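Local coordinates for Glyco_hydro_cc domain-containing protein (Trichoderma gamsii, PDB 6UBD) that binds oligosaccharides, probably of the beta-1,3-glucan type, on a glycoside hydrolase family 128 fold, at residues T200-V205 with Y240-G245; A139-P144 with L163-D168; L43-D48 with G259-S264; T57-S62 with L88-H93. All blocks are in the same frame, centred on the assembly; numbering follows the deposited sequence. Where two conformers were deposited one is given.

Contact 1 (T200-V205 with Y240-G245)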
loop_
_atom_site.group_PDB
_atom_site.type_symbol
_atom_site.label_atom_id
_atom_site.label_comp_id
_atom_site.label_asym_id
_atom_site.label_seq_id
_atom_site.Cartn_x
_atom_site.Cartn_y
_atom_site.Cartn_z
ATOM N N THR A 200 -0.893 2.546 -1.071
ATOM C CA THR A 200 -0.708 1.346 -0.233
ATOM C C THR A 200 0.359 1.546 0.866
ATOM O O THR A 200 0.434 0.710 1.798
ATOM C CB THR A 200 -0.470 0.120 -1.121
ATOM O OG1 THR A 200 0.743 0.354 -1.857
ATOM C CG2 THR A 200 -1.665 -0.193 -2.035
ATOM N N GLU A 201 1.160 2.596 0.722
ATOM C CA GLU A 201 1.995 3.124 1.841
ATOM C C GLU A 201 2.091 4.630 1.639
ATOM O O GLU A 201 2.264 5.088 0.530
ATOM C CB GLU A 201 3.439 2.631 1.879
ATOM C CG GLU A 201 3.613 1.127 2.176
ATOM C CD GLU A 201 5.081 0.753 2.178
ATOM O OE1 GLU A 201 5.876 1.532 2.711
ATOM O OE2 GLU A 201 5.444 -0.311 1.685
ATOM N N PHE A 202 2.021 5.422 2.737
ATOM C CA PHE A 202 2.383 6.879 2.729
ATOM C C PHE A 202 3.058 7.256 4.047
ATOM O O PHE A 202 2.820 6.649 5.103
ATOM C CB PHE A 202 1.188 7.780 2.354
ATOM C CG PHE A 202 0.136 7.882 3.464
ATOM C CD1 PHE A 202 0.309 8.758 4.545
ATOM C CD2 PHE A 202 -1.033 7.144 3.405
ATOM C CE1 PHE A 202 -0.651 8.813 5.548
ATOM C CE2 PHE A 202 -1.978 7.188 4.440
ATOM C CZ PHE A 202 -1.787 8.035 5.501
ATOM N N ALA A 203 3.983 8.204 3.902
ATOM C CA ALA A 203 4.642 8.822 5.086
ATOM C C ALA A 203 5.250 10.139 4.648
ATOM O O ALA A 203 5.590 10.401 3.474
ATOM C CB ALA A 203 5.768 7.976 5.663
ATOM N N CYS A 204 5.421 11.061 5.622
ATOM C CA CYS A 204 6.027 12.408 5.418
ATOM C C CYS A 204 7.557 12.244 5.371
ATOM O O CYS A 204 8.187 11.860 6.379
ATOM C CB CYS A 204 5.618 13.330 6.560
ATOM S SG CYS A 204 6.097 15.077 6.393
ATOM N N VAL A 205 8.127 12.490 4.197
ATOM C CA VAL A 205 9.581 12.320 3.907
ATOM C C VAL A 205 10.006 13.437 2.961
ATOM O O VAL A 205 9.319 13.773 1.995
ATOM C CB VAL A 205 9.897 10.954 3.281
ATOM C CG1 VAL A 205 11.408 10.792 3.071
ATOM C CG2 VAL A 205 9.312 9.794 4.052
ATOM N N TYR A 240 -6.397 4.194 1.004
ATOM C CA TYR A 240 -5.085 4.693 1.455
ATOM C C TYR A 240 -4.667 3.968 2.738
ATOM O O TYR A 240 -5.549 3.534 3.505
ATOM C CB TYR A 240 -5.065 6.219 1.618
ATOM C CG TYR A 240 -6.115 6.797 2.532
ATOM C CD1 TYR A 240 -5.942 6.796 3.938
ATOM C CD2 TYR A 240 -7.285 7.330 2.015
ATOM C CE1 TYR A 240 -6.933 7.312 4.796
ATOM C CE2 TYR A 240 -8.267 7.881 2.866
ATOM C CZ TYR A 240 -8.085 7.852 4.259
ATOM O OH TYR A 240 -9.069 8.363 5.134
ATOM N N ALA A 241 -3.393 3.936 3.046
ATOM C CA ALA A 241 -2.880 3.181 4.198
ATOM C C ALA A 241 -1.595 3.813 4.772
ATOM O O ALA A 241 -0.564 3.929 4.112
ATOM C CB ALA A 241 -2.624 1.737 3.830
ATOM N N TYR A 242 -1.670 4.227 6.061
ATOM C CA TYR A 242 -0.519 4.744 6.862
ATOM C C TYR A 242 0.474 3.588 7.129
ATOM O O TYR A 242 0.005 2.595 7.674
ATOM C CB TYR A 242 -1.109 5.328 8.169
ATOM C CG TYR A 242 -0.186 6.082 9.105
ATOM C CD1 TYR A 242 0.941 5.483 9.643
ATOM C CD2 TYR A 242 -0.467 7.401 9.469
ATOM C CE1 TYR A 242 1.777 6.179 10.511
ATOM C CE2 TYR A 242 0.320 8.094 10.374
ATOM C CZ TYR A 242 1.432 7.485 10.917
ATOM O OH TYR A 242 2.216 8.250 11.790
ATOM N N THR A 243 1.751 3.745 6.785
ATOM C CA THR A 243 2.758 2.683 7.002
ATOM C C THR A 243 3.442 2.803 8.363
ATOM O O THR A 243 3.793 3.927 8.805
ATOM C CB THR A 243 3.753 2.651 5.842
ATOM O OG1 THR A 243 4.566 1.478 6.098
ATOM C CG2 THR A 243 4.638 3.860 5.687
ATOM N N ASP A 244 3.775 1.691 8.974
ATOM C CA ASP A 244 4.622 1.622 10.167
ATOM C C ASP A 244 5.986 0.978 9.849
ATOM O O ASP A 244 6.687 0.532 10.773
ATOM C CB ASP A 244 3.908 0.934 11.304
ATOM C CG ASP A 244 3.595 -0.538 11.098
ATOM O OD1 ASP A 244 4.049 -1.132 10.114
ATOM O OD2 ASP A 244 2.868 -1.069 11.952
ATOM N N GLY A 245 6.362 0.838 8.560
ATOM C CA GLY A 245 7.649 0.229 8.207
ATOM C C GLY A 245 8.835 0.974 8.792
ATOM O O GLY A 245 8.785 2.161 9.139
#
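The ring of Phe202 lies across the backbone of the neighbouring strand, with CA of Tyr242 4.0 Å from the ring centroid and over one face, displaced toward the rim. Its first torsion (chi1 73°) sets CG between the backbone N and the carbonyl carbon of Phe202, a position from which the ring leans over the strand toward Tyr240 and Tyr242. The side chains of Phe202 and Tyr242 run at about a right angle, their ring planes 68° apart. Phe202 CZ meets Tyr242 CB at 3.9 Å, while Phe202 CE2 reaches Tyr240 CD1 at 4.0 Å. Tyr242 is stacked on Trp252 and bonds through OH to its carbonyl oxygen; Tyr240 OH is held by Glu232.

Along the same strands, Thr243 places CG2 3.4 Å from Phe202 O and passes the Glu201 chain obliquely. Glu201 OE1 comes no closer than 3.6 Å to Thr243 OG1, which instead accepts from Gly245 N in an ST turn; Glu201 OE2 bonds to Trp56 NE1. One weak bond, Phe202 N to Ala241 O (3.3 Å), links the splayed parallel strands. Aromatic and aliphatic packing therefore carries most of this buried barrel seam.

Contact 2 (A139-P144 with L163-D168)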
loop_
_atom_site.group_PDB
_atom_site.type_symbol
_atom_site.label_atom_id
_atom_site.label_comp_id
_atom_site.label_asym_id
_atom_site.label_seq_id
_atom_site.Cartn_x
_atom_site.Cartn_y
_atom_site.Cartn_z
ATOM N N ALA A 139 -10.558 -12.464 -7.692
ATOM C CA ALA A 139 -9.908 -11.405 -6.900
ATOM C C ALA A 139 -9.812 -10.098 -7.710
ATOM O O ALA A 139 -9.516 -10.145 -8.928
ATOM C CB ALA A 139 -8.517 -11.851 -6.502
ATOM N N ALA A 140 -9.953 -8.936 -7.036
ATOM C CA ALA A 140 -9.535 -7.647 -7.597
ATOM C C ALA A 140 -8.003 -7.537 -7.485
ATOM O O ALA A 140 -7.439 -7.857 -6.419
ATOM C CB ALA A 140 -10.193 -6.498 -6.881
ATOM N N LEU A 141 -7.365 -7.137 -8.609
ATOM C CA LEU A 141 -5.878 -7.131 -8.676
ATOM C C LEU A 141 -5.281 -5.720 -8.554
ATOM O O LEU A 141 -5.737 -4.839 -9.304
ATOM C CB LEU A 141 -5.446 -7.762 -10.026
ATOM C CG LEU A 141 -5.893 -9.203 -10.299
ATOM C CD1 LEU A 141 -5.217 -9.719 -11.570
ATOM C CD2 LEU A 141 -5.534 -10.129 -9.148
ATOM N N GLY A 142 -4.253 -5.602 -7.719
ATOM C CA GLY A 142 -3.530 -4.339 -7.602
ATOM C C GLY A 142 -2.200 -4.441 -8.327
ATOM O O GLY A 142 -1.455 -5.415 -8.167
ATOM N N SER A 143 -1.757 -3.342 -8.961
ATOM C CA SER A 143 -0.475 -3.308 -9.651
ATOM C C SER A 143 0.668 -3.505 -8.671
ATOM O O SER A 143 0.518 -3.151 -7.449
ATOM C CB SER A 143 -0.271 -2.016 -10.428
ATOM O OG SER A 143 0.058 -0.890 -9.570
ATOM N N PRO A 144 1.874 -3.840 -9.142
ATOM C CA PRO A 144 3.072 -3.554 -8.353
ATOM C C PRO A 144 3.185 -2.038 -8.024
ATOM O O PRO A 144 2.721 -1.207 -8.781
ATOM C CB PRO A 144 4.212 -4.052 -9.266
ATOM C CG PRO A 144 3.536 -5.042 -10.211
ATOM C CD PRO A 144 2.208 -4.367 -10.489
ATOM N N LEU A 163 0.346 -9.577 -20.462
ATOM C CA LEU A 163 -0.160 -10.026 -19.159
ATOM C C LEU A 163 -1.443 -10.798 -19.434
ATOM O O LEU A 163 -2.310 -10.274 -20.128
ATOM C CB LEU A 163 -0.373 -8.852 -18.193
ATOM C CG LEU A 163 0.824 -7.939 -17.928
ATOM C CD1 LEU A 163 0.474 -6.836 -16.959
ATOM C CD2 LEU A 163 2.008 -8.727 -17.383
ATOM N N THR A 164 -1.634 -11.916 -18.799
ATOM C CA THR A 164 -2.860 -12.716 -19.063
ATOM C C THR A 164 -4.125 -12.001 -18.606
ATOM O O THR A 164 -5.206 -12.105 -19.227
ATOM C CB THR A 164 -2.666 -14.157 -18.577
ATOM O OG1 THR A 164 -2.450 -14.269 -17.185
ATOM C CG2 THR A 164 -1.442 -14.761 -19.208
ATOM N N LYS A 165 -3.996 -11.254 -17.526
ATOM C CA LYS A 165 -4.988 -10.270 -16.990
ATOM C C LYS A 165 -4.220 -9.069 -16.448
ATOM O O LYS A 165 -3.234 -9.312 -15.779
ATOM C CB LYS A 165 -5.873 -10.979 -15.959
ATOM C CG LYS A 165 -7.174 -10.221 -15.741
ATOM C CD LYS A 165 -8.152 -10.800 -14.761
ATOM C CE LYS A 165 -9.415 -9.927 -14.752
ATOM N NZ LYS A 165 -10.473 -10.453 -13.896
ATOM N N SER A 166 -4.671 -7.890 -16.831
ATOM C CA SER A 166 -4.099 -6.639 -16.245
ATOM C C SER A 166 -4.675 -6.375 -14.847
ATOM O O SER A 166 -5.535 -7.111 -14.328
ATOM C CB SER A 166 -4.252 -5.489 -17.178
ATOM O OG SER A 166 -3.532 -4.353 -16.719
ATOM N N TRP A 167 -4.185 -5.322 -14.198
ATOM C CA TRP A 167 -4.664 -4.926 -12.855
ATOM C C TRP A 167 -5.953 -4.104 -12.941
ATOM O O TRP A 167 -6.319 -3.514 -13.933
ATOM C CB TRP A 167 -3.591 -4.189 -12.068
ATOM C CG TRP A 167 -3.069 -2.907 -12.626
ATOM C CD1 TRP A 167 -3.536 -1.659 -12.332
ATOM C CD2 TRP A 167 -1.901 -2.735 -13.426
ATOM N NE1 TRP A 167 -2.746 -0.723 -12.934
ATOM C CE2 TRP A 167 -1.725 -1.339 -13.610
ATOM C CE3 TRP A 167 -1.011 -3.638 -14.047
ATOM C CZ2 TRP A 167 -0.663 -0.848 -14.365
ATOM C CZ3 TRP A 167 0.042 -3.117 -14.751
ATOM C CH2 TRP A 167 0.217 -1.738 -14.876
ATOM N N ASP A 168 -6.692 -4.118 -11.817
ATOM C CA ASP A 168 -7.936 -3.314 -11.624
ATOM C C ASP A 168 -7.663 -1.955 -10.916
ATOM O O ASP A 168 -8.350 -0.965 -11.263
ATOM C CB ASP A 168 -8.894 -4.155 -10.811
ATOM C CG ASP A 168 -9.305 -5.475 -11.433
ATOM O OD1 ASP A 168 -9.886 -5.384 -12.547
ATOM O OD2 ASP A 168 -8.896 -6.551 -10.926
HETATM O O HOH W 1 -9.667 -9.140 -11.414
#
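Trp167 lays its indole against Ser143, and its side chain can be followed outward from the backbone. CB lies 3.6 Å from Leu141 O. CG turns between the backbone N and carbonyl carbon of Trp167 (chi1 61°), bringing the ring under Ser143, whose CB stands 3.5 Å from CD2 and almost straight above the five-membered ring. NE1 bonds to Thr170 OG1, and at the six-membered ring CZ2 is still 4.1 Å from Ser143 CB. Ser166 OG lies above the rim of the opposite face, and Lys195 makes a cation-pi contact with the indole. Replacing Trp167 by an alanine would probably leave Ser143 CB without its aromatic floor and Thr170 OG1 without its indole N-H.

Asp168 follows with a two-bond clasp on Leu141: Asp168 N donates to Leu141 O (2.8 Å), and OD2 takes Leu141 N at 2.8 Å in a nearly straight bond (172°) on its anti lone pair. A water gives hydrogens to Ala139 O and Asp168 OD2 and accepts one from Lys165 NZ. The loop leaving helix 154-159 is thus fastened to strand 140-142 just before strand 170-176, as part of a beta-alpha-beta crossover in a (beta/alpha)8 barrel.

Contact 3 (L43-D48 with G259-S264); sequences LAFWKD and GSLSQS
Gly259 O meets the edge of the Phe45 ring, close to the ring plane and 3.5 Å from CZ. At its backbone angles (phi 97°) a CB would collide with the preceding carbonyl oxygen, which accounts for a glycine at this turn. Ser260 adds only its backbone: its carbonyl carbon lies 4.3 Å from Phe45 CZ, while its CB points away and OG is held by Asp258 and Asn256.

Leu261 carries the contact. Its CB stands over the centre of one face of the Phe45 ring, 4.1 Å from the centroid and only 7° off the normal, in a CH-pi contact. With CG anti to the backbone N (chi1 -169°), the leucine chain runs back along the aromatic side chain, the two side chains running antiparallel past each other. Leu261 CD1 accordingly touches Phe45 CD2 at 3.7 Å, near the root of the ring. The same methyl comes 4.0 Å from Trp46 NE1, the leucine and tryptophan side chains lying at about a right angle; the indole N-H itself is bonded to Gly265 O. Ser262 then turns the chain into helix 263-273 as its N-cap, with OG bonded to Gly265 N.

No hydrogen bond joins the two segments directly. Leucine carbons against two aromatic rings do the binding, so the surface junction of helix 43-46 with the entry to the last helix rests mainly on dispersion and shape, with one carbonyl oxygen set against the aromatic edge and Trp46 NE1 tying the indole to that helix just beyond.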
loop_
_atom_site.group_PDB
_atom_site.type_symbol
_atom_site.label_atom_id
_atom_site.label_comp_id
_atom_site.label_asym_id
_atom_site.label_seq_id
_atom_site.Cartn_x
_atom_site.Cartn_y
_atom_site.Cartn_z
ATOM N N LEU A 43 -2.982 -1.121 14.784
ATOM C CA LEU A 43 -4.277 -1.587 14.250
ATOM C C LEU A 43 -5.374 -1.615 15.321
ATOM O O LEU A 43 -6.530 -1.311 14.965
ATOM C CB LEU A 43 -4.022 -2.925 13.576
ATOM C CG LEU A 43 -5.111 -3.529 12.685
ATOM C CD1 LEU A 43 -5.522 -2.529 11.632
ATOM C CD2 LEU A 43 -4.674 -4.877 12.104
ATOM N N ALA A 44 -5.050 -2.001 16.560
ATOM C CA ALA A 44 -6.092 -2.039 17.613
ATOM C C ALA A 44 -6.669 -0.639 17.820
ATOM O O ALA A 44 -7.893 -0.482 18.073
ATOM C CB ALA A 44 -5.593 -2.636 18.914
ATOM N N PHE A 45 -5.845 0.381 17.825
ATOM C CA PHE A 45 -6.281 1.775 18.115
ATOM C C PHE A 45 -7.129 2.328 16.945
ATOM O O PHE A 45 -8.068 3.117 17.195
ATOM C CB PHE A 45 -5.067 2.689 18.332
ATOM C CG PHE A 45 -4.111 2.286 19.422
ATOM C CD1 PHE A 45 -4.542 2.265 20.716
ATOM C CD2 PHE A 45 -2.811 1.864 19.140
ATOM C CE1 PHE A 45 -3.640 1.982 21.734
ATOM C CE2 PHE A 45 -1.937 1.479 20.155
ATOM C CZ PHE A 45 -2.361 1.524 21.446
ATOM N N TRP A 46 -6.838 1.917 15.701
ATOM C CA TRP A 46 -7.482 2.531 14.521
ATOM C C TRP A 46 -8.727 1.745 14.008
ATOM O O TRP A 46 -9.511 2.309 13.225
ATOM C CB TRP A 46 -6.479 2.631 13.397
ATOM C CG TRP A 46 -5.315 3.564 13.602
ATOM C CD1 TRP A 46 -5.227 4.643 14.450
ATOM C CD2 TRP A 46 -4.071 3.522 12.891
ATOM N NE1 TRP A 46 -4.032 5.280 14.276
ATOM C CE2 TRP A 46 -3.281 4.604 13.334
ATOM C CE3 TRP A 46 -3.581 2.681 11.886
ATOM C CZ2 TRP A 46 -2.024 4.863 12.792
ATOM C CZ3 TRP A 46 -2.318 2.922 11.351
ATOM C CH2 TRP A 46 -1.561 4.022 11.814
ATOM N N LYS A 47 -8.867 0.448 14.406
ATOM C CA LYS A 47 -9.756 -0.533 13.781
ATOM C C LYS A 47 -11.162 -0.003 13.437
ATOM O O LYS A 47 -11.724 -0.288 12.358
ATOM C CB LYS A 47 -9.905 -1.765 14.711
ATOM C CG LYS A 47 -10.493 -3.001 14.076
ATOM C CD LYS A 47 -10.794 -4.024 15.129
ATOM C CE LYS A 47 -11.307 -5.278 14.501
ATOM N NZ LYS A 47 -11.618 -6.291 15.514
ATOM N N ASP A 48 -11.768 0.664 14.425
ATOM C CA ASP A 48 -13.210 1.026 14.292
ATOM C C ASP A 48 -13.453 2.094 13.193
ATOM O O ASP A 48 -14.585 2.268 12.761
ATOM C CB ASP A 48 -13.835 1.468 15.586
ATOM C CG ASP A 48 -15.332 1.639 15.469
ATOM O OD1 ASP A 48 -15.992 0.649 15.219
ATOM O OD2 ASP A 48 -15.858 2.770 15.801
ATOM N N GLY A 259 4.238 1.441 24.203
ATOM C CA GLY A 259 3.063 0.710 23.666
ATOM C C GLY A 259 1.838 1.591 23.398
ATOM O O GLY A 259 0.879 1.150 22.761
ATOM N N SER A 260 1.855 2.813 23.883
ATOM C CA SER A 260 0.727 3.756 23.762
ATOM C C SER A 260 0.711 4.390 22.353
ATOM O O SER A 260 1.783 4.454 21.671
ATOM C CB SER A 260 0.732 4.814 24.849
ATOM O OG SER A 260 1.871 5.697 24.813
ATOM N N LEU A 261 -0.450 4.834 21.891
ATOM C CA LEU A 261 -0.575 5.489 20.561
ATOM C C LEU A 261 0.278 6.761 20.564
ATOM O O LEU A 261 0.156 7.637 21.467
ATOM C CB LEU A 261 -2.038 5.793 20.259
ATOM C CG LEU A 261 -2.381 6.233 18.824
ATOM C CD1 LEU A 261 -2.107 5.204 17.779
ATOM C CD2 LEU A 261 -3.831 6.717 18.812
ATOM N N SER A 262 1.141 6.982 19.561
ATOM C CA SER A 262 2.044 8.164 19.481
ATOM C C SER A 262 1.245 9.363 18.997
ATOM O O SER A 262 0.097 9.280 18.576
ATOM C CB SER A 262 3.211 7.892 18.550
ATOM O OG SER A 262 2.746 7.946 17.200
ATOM N N GLN A 263 1.869 10.554 19.113
ATOM C CA GLN A 263 1.222 11.777 18.588
ATOM C C GLN A 263 0.915 11.659 17.094
ATOM O O GLN A 263 -0.133 12.096 16.620
ATOM C CB GLN A 263 2.121 12.993 18.922
ATOM C CG GLN A 263 2.297 13.267 20.438
ATOM C CD GLN A 263 3.459 14.203 20.699
ATOM O OE1 GLN A 263 3.345 15.424 20.524
ATOM N NE2 GLN A 263 4.608 13.603 21.085
ATOM N N SER A 264 1.819 11.027 16.324
ATOM C CA SER A 264 1.593 10.770 14.878
ATOM C C SER A 264 0.433 9.771 14.647
ATOM O O SER A 264 -0.471 10.041 13.842
ATOM C CB SER A 264 2.862 10.309 14.208
ATOM O OG SER A 264 3.915 11.268 14.317
#

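Contact 4 (T57-S62 with L88-H93)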
loop_
_atom_site.group_PDB
_atom_site.type_symbol
_atom_site.label_atom_id
_atom_site.label_comp_id
_atom_site.label_asym_id
_atom_site.label_seq_id
_atom_site.Cartn_x
_atom_site.Cartn_y
_atom_site.Cartn_z
ATOM N N THR A 57 2.336 -9.494 3.516
ATOM C CA THR A 57 2.326 -10.975 3.414
ATOM C C THR A 57 1.145 -11.485 2.586
ATOM O O THR A 57 0.214 -10.757 2.249
ATOM C CB THR A 57 2.289 -11.653 4.796
ATOM O OG1 THR A 57 0.942 -11.739 5.333
ATOM C CG2 THR A 57 3.273 -11.052 5.796
ATOM N N PRO A 58 1.154 -12.778 2.160
ATOM C CA PRO A 58 0.026 -13.366 1.432
ATOM C C PRO A 58 -1.298 -13.456 2.193
ATOM O O PRO A 58 -2.324 -13.617 1.548
ATOM C CB PRO A 58 0.558 -14.770 1.079
ATOM C CG PRO A 58 2.068 -14.602 1.006
ATOM C CD PRO A 58 2.325 -13.658 2.157
ATOM N N ALA A 59 -1.228 -13.384 3.536
ATOM C CA ALA A 59 -2.400 -13.653 4.399
ATOM C C ALA A 59 -2.295 -12.820 5.680
ATOM O O ALA A 59 -1.897 -13.329 6.732
ATOM C CB ALA A 59 -2.542 -15.114 4.698
ATOM N N PRO A 60 -2.657 -11.513 5.672
ATOM C CA PRO A 60 -2.567 -10.690 6.879
ATOM C C PRO A 60 -3.343 -11.375 8.001
ATOM O O PRO A 60 -4.494 -11.680 7.803
ATOM C CB PRO A 60 -3.188 -9.347 6.549
ATOM C CG PRO A 60 -3.207 -9.304 5.023
ATOM C CD PRO A 60 -3.090 -10.713 4.523
ATOM N N SER A 61 -2.678 -11.594 9.155
ATOM C CA SER A 61 -3.419 -12.392 10.186
ATOM C C SER A 61 -3.313 -11.836 11.602
ATOM O O SER A 61 -3.736 -12.589 12.552
ATOM C CB SER A 61 -3.003 -13.840 10.167
ATOM O OG SER A 61 -1.594 -13.807 10.404
ATOM N N SER A 62 -2.883 -10.589 11.811
ATOM C CA SER A 62 -2.960 -10.041 13.195
ATOM C C SER A 62 -4.389 -10.200 13.728
ATOM O O SER A 62 -5.354 -9.784 13.058
ATOM C CB SER A 62 -2.599 -8.566 13.247
ATOM O OG SER A 62 -2.852 -7.990 14.521
ATOM N N LEU A 88 7.007 -16.045 -0.815
ATOM C CA LEU A 88 6.670 -16.718 -2.098
ATOM C C LEU A 88 6.100 -18.142 -1.842
ATOM O O LEU A 88 5.107 -18.536 -2.488
ATOM C CB LEU A 88 7.902 -16.771 -3.010
ATOM C CG LEU A 88 7.766 -17.580 -4.291
ATOM C CD1 LEU A 88 6.785 -16.928 -5.250
ATOM C CD2 LEU A 88 9.112 -17.760 -4.972
ATOM N N GLN A 89 6.771 -18.922 -0.989
ATOM C CA GLN A 89 6.305 -20.287 -0.670
ATOM C C GLN A 89 4.881 -20.219 -0.091
ATOM O O GLN A 89 4.020 -21.021 -0.540
ATOM C CB GLN A 89 7.285 -20.982 0.277
ATOM C CG GLN A 89 6.902 -22.385 0.703
ATOM C CD GLN A 89 7.864 -23.030 1.688
ATOM O OE1 GLN A 89 9.067 -23.185 1.408
ATOM N NE2 GLN A 89 7.347 -23.409 2.864
ATOM N N GLN A 90 4.605 -19.318 0.873
ATOM C CA GLN A 90 3.244 -19.180 1.459
ATOM C C GLN A 90 2.221 -18.815 0.377
ATOM O O GLN A 90 1.135 -19.383 0.385
ATOM C CB GLN A 90 3.341 -18.145 2.583
ATOM C CG GLN A 90 2.051 -17.855 3.328
ATOM C CD GLN A 90 2.253 -16.718 4.336
ATOM O OE1 GLN A 90 3.424 -16.276 4.577
ATOM N NE2 GLN A 90 1.131 -16.174 4.856
ATOM N N PHE A 91 2.556 -17.928 -0.563
ATOM C CA PHE A 91 1.639 -17.521 -1.677
ATOM C C PHE A 91 1.312 -18.712 -2.578
ATOM O O PHE A 91 0.114 -18.912 -2.908
ATOM C CB PHE A 91 2.212 -16.342 -2.470
ATOM C CG PHE A 91 1.203 -15.585 -3.287
ATOM C CD1 PHE A 91 0.798 -16.027 -4.533
ATOM C CD2 PHE A 91 0.572 -14.465 -2.751
ATOM C CE1 PHE A 91 -0.184 -15.373 -5.245
ATOM C CE2 PHE A 91 -0.433 -13.826 -3.455
ATOM C CZ PHE A 91 -0.801 -14.277 -4.711
ATOM N N GLU A 92 2.331 -19.500 -2.911
ATOM C CA GLU A 92 2.141 -20.716 -3.705
ATOM C C GLU A 92 1.219 -21.728 -3.000
ATOM O O GLU A 92 0.537 -22.517 -3.736
ATOM C CB GLU A 92 3.484 -21.387 -4.072
ATOM C CG GLU A 92 4.384 -20.510 -4.934
ATOM C CD GLU A 92 5.826 -21.038 -5.134
ATOM O OE1 GLU A 92 6.408 -21.613 -4.142
ATOM O OE2 GLU A 92 6.453 -20.770 -6.184
ATOM N N HIS A 93 1.221 -21.765 -1.650
ATOM C CA HIS A 93 0.451 -22.755 -0.850
ATOM C C HIS A 93 -0.946 -22.218 -0.475
ATOM O O HIS A 93 -1.673 -22.981 0.190
ATOM C CB HIS A 93 1.248 -23.171 0.405
ATOM C CG HIS A 93 2.434 -24.039 0.163
ATOM N ND1 HIS A 93 2.518 -24.936 -0.889
ATOM C CD2 HIS A 93 3.591 -24.170 0.859
ATOM C CE1 HIS A 93 3.659 -25.590 -0.828
ATOM N NE2 HIS A 93 4.332 -25.147 0.253
HETATM O O HOH W 2 1.019 -13.905 7.078
#
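Thr57 OG1 is gripped by several groups and reaches Gln90 through one of them. It accepts from Ala59 N (3.3 Å, 151° at the hydrogen), closing an ST turn, and from a water at 2.8 Å; it is also bonded to Asp55 OD1. The same water donates to Ala59 O and accepts from Gln90 NE2 (3.2 Å), so a single solvent molecule joins the turn to the helix.

Gln90 gets there fully stretched. Its CG lies anti to the backbone N (chi1 -180°) and the chain stays extended, passing obliquely over the Pro58 ring on its way. Gln90 CD rests 3.8 Å from Pro58 CD, and the amide ends beyond it, with NE2 3.8 Å from Ala59 CB. Phe91 CD2 approaches from the opposite side of the proline ring, 3.8 Å from Pro58 CB, while Pro58 CG points at Phe91 N, 3.7 Å away and almost in the ring plane. Phe91 then packs on Leu130 of helix 120-136 and on Leu74. Exchanging Gln90 for an alanine would probably leave the water without its amide donor and uncover part of the Pro58 ring.

The proline thus wedges between two consecutive helix residues without any direct hydrogen bond across. The loop after strand 52-54 is held to helix 82-92 by apolar contact toward the inside and by a water-mediated link at the partly exposed margin.

Contact 1 is the core member, wholly buried where two parallel strands of the barrel meet; contact 2 is also buried but lies farther out, fixing a loop to another strand of the same sheet. Contact 4 is partly buried and contact 3 is at the surface. Contact 2 has two good direct hydrogen bonds besides a bridging water, contact 1 one weak bond, contact 4 only a water bridge, and contact 3 none. Contacts 1 and 3 touch: Tyr242 CD1 lies 3.6 Å from Trp46 CH2, which joins core to surface. Contacts 2 and 3 sit on opposite sides of the chain's centre, their own centres 32 Å apart.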